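Local coordinates for flocculation protein FLO11 (Saccharomyces cerevisiae, PDB 4UYT), which mediates homotypic cell-cell adhesion during yeast flocculation and supports biofilm formation, its N-terminal domain carrying two surface bands of aromatic residues for homophilic binding, at residues 116-121 with 149-154. Sequence-based numbering, arbitrary orientation.
Sequences MPNFQI and GCNNYD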
# COMPACT_ATOMS: atom_id res chain seq x y z
N MET A 116 -2.12 10.29 -4.84
CA MET A 116 -2.30 9.56 -3.61
C MET A 116 -1.29 10.04 -2.56
O MET A 116 -0.10 10.12 -2.87
CB MET A 116 -2.03 8.09 -3.91
CG MET A 116 -2.28 7.14 -2.76
SD MET A 116 -1.88 5.45 -3.22
CE MET A 116 -0.10 5.47 -3.04
N PRO A 117 -1.70 10.30 -1.31
CA PRO A 117 -0.71 10.56 -0.26
C PRO A 117 -0.01 9.26 0.07
O PRO A 117 -0.68 8.22 0.17
CB PRO A 117 -1.58 11.08 0.91
CG PRO A 117 -2.92 10.39 0.71
CD PRO A 117 -3.09 10.27 -0.80
N ASN A 118 1.30 9.29 0.24
CA ASN A 118 2.05 8.07 0.43
C ASN A 118 1.88 7.54 1.84
O ASN A 118 1.60 8.25 2.80
CB ASN A 118 3.50 8.31 0.04
CG ASN A 118 3.64 8.53 -1.45
OD1 ASN A 118 4.27 9.53 -1.90
ND2 ASN A 118 3.08 7.67 -2.22
N PHE A 119 2.11 6.25 1.96
CA PHE A 119 1.93 5.54 3.20
C PHE A 119 2.94 4.40 3.23
O PHE A 119 3.67 4.16 2.28
CB PHE A 119 0.47 5.06 3.37
CG PHE A 119 -0.02 4.19 2.23
CD1 PHE A 119 0.24 2.84 2.21
CD2 PHE A 119 -0.75 4.72 1.18
CE1 PHE A 119 -0.19 2.05 1.15
CE2 PHE A 119 -1.19 3.94 0.13
CZ PHE A 119 -0.91 2.60 0.13
N GLN A 120 2.94 3.68 4.35
CA GLN A 120 3.77 2.50 4.50
C GLN A 120 2.92 1.35 4.96
O GLN A 120 1.86 1.53 5.56
CB GLN A 120 4.93 2.74 5.46
CG GLN A 120 5.76 3.97 5.12
CD GLN A 120 5.11 5.24 5.61
OE1 GLN A 120 4.70 5.31 6.77
NE2 GLN A 120 4.99 6.24 4.74
N ILE A 121 3.42 0.16 4.68
CA ILE A 121 2.82 -1.06 5.17
C ILE A 121 3.86 -1.75 6.05
O ILE A 121 4.96 -2.06 5.58
CB ILE A 121 2.32 -1.97 4.04
CG1 ILE A 121 1.39 -1.19 3.08
CG2 ILE A 121 1.62 -3.18 4.64
CD1 ILE A 121 0.80 -2.04 1.98
N GLY A 149 5.65 5.62 -3.18
CA GLY A 149 5.88 6.94 -3.67
C GLY A 149 6.77 7.02 -4.90
O GLY A 149 7.57 6.11 -5.19
N CYS A 150 6.62 8.14 -5.59
CA CYS A 150 7.41 8.46 -6.78
C CYS A 150 8.43 9.57 -6.55
O CYS A 150 9.14 9.92 -7.48
CB CYS A 150 6.47 8.89 -7.91
SG CYS A 150 5.40 7.61 -8.55
N ASN A 151 8.51 10.08 -5.34
CA ASN A 151 9.30 11.26 -4.99
C ASN A 151 10.59 10.99 -4.26
O ASN A 151 11.15 11.90 -3.68
CB ASN A 151 8.41 12.17 -4.10
CG ASN A 151 7.73 11.43 -2.90
OD1 ASN A 151 7.62 10.16 -2.85
ND2 ASN A 151 7.19 12.23 -1.96
N ASN A 152 11.08 9.75 -4.30
CA ASN A 152 12.28 9.42 -3.56
C ASN A 152 13.07 8.35 -4.30
O ASN A 152 12.71 7.19 -4.22
CB ASN A 152 11.84 8.96 -2.17
CG ASN A 152 12.97 8.76 -1.19
OD1 ASN A 152 14.11 9.08 -1.48
ND2 ASN A 152 12.64 8.20 -0.03
N TYR A 153 14.12 8.74 -5.02
CA TYR A 153 14.84 7.83 -5.89
C TYR A 153 16.28 8.27 -5.98
O TYR A 153 16.60 9.43 -5.76
CB TYR A 153 14.18 7.77 -7.27
CG TYR A 153 13.89 9.12 -7.84
CD1 TYR A 153 14.87 9.85 -8.45
CD2 TYR A 153 12.61 9.67 -7.74
CE1 TYR A 153 14.61 11.10 -8.97
CE2 TYR A 153 12.34 10.91 -8.25
CZ TYR A 153 13.34 11.62 -8.86
OH TYR A 153 13.08 12.86 -9.38
N ASP A 154 17.14 7.33 -6.30
CA ASP A 154 18.57 7.61 -6.47
C ASP A 154 18.87 8.12 -7.87
O ASP A 154 17.96 8.33 -8.66
CB ASP A 154 19.46 6.42 -6.05
CG ASP A 154 19.55 5.33 -7.08
OD1 ASP A 154 18.98 5.40 -8.19
OD2 ASP A 154 20.24 4.34 -6.74
O HOH W 1 4.28 9.78 -4.93
O HOH W 2 5.85 11.31 0.15
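N118 reaches across to G149 and N151, and its side-chain amide carries the whole contact. The CG atom lies anti to its own carbonyl carbon (chi1 -69°), which sends the amide out from the chain and onto G149. There ND2 of N118 sits 3.2 Å from CA of G149, in tight van der Waals contact; the glycine's backbone N is also close, but two donors make no bond. What ND2 does bond to is the hydroxyl OG1 of T148, just before G149, and that bond helps fix the rotation of the amide. With ND2 held there, OD1 points toward N151, whose side chain comes from the opposite direction with its amide plane 42° from that of N118. The two carbonyl oxygens, OD1 of N118 and OD1 of N151, stand 3.5 Å apart without a bond.

Two waters do the joining instead. One donates to OD1 of N118 at 3.0 Å and accepts from the backbone N of C150 at 2.9 Å. The other donates to the same OD1 at 3.1 Å and accepts from ND2 of N151 at 2.7 Å. A single amide oxygen thus serves as the hub of both bridges.

In the Flo11 domain, which has a fibronectin type III-like fold, this water-bridged contact joins the segment leading into strand 120-125 to the loop leaving its antiparallel neighbour, strand 143-147. C150 ties that loop by disulfide to C15, beyond strand 12-13, while the ring of F119 packs on L34 and I69, one from each of two sheets, and meets F101 edge-to-face.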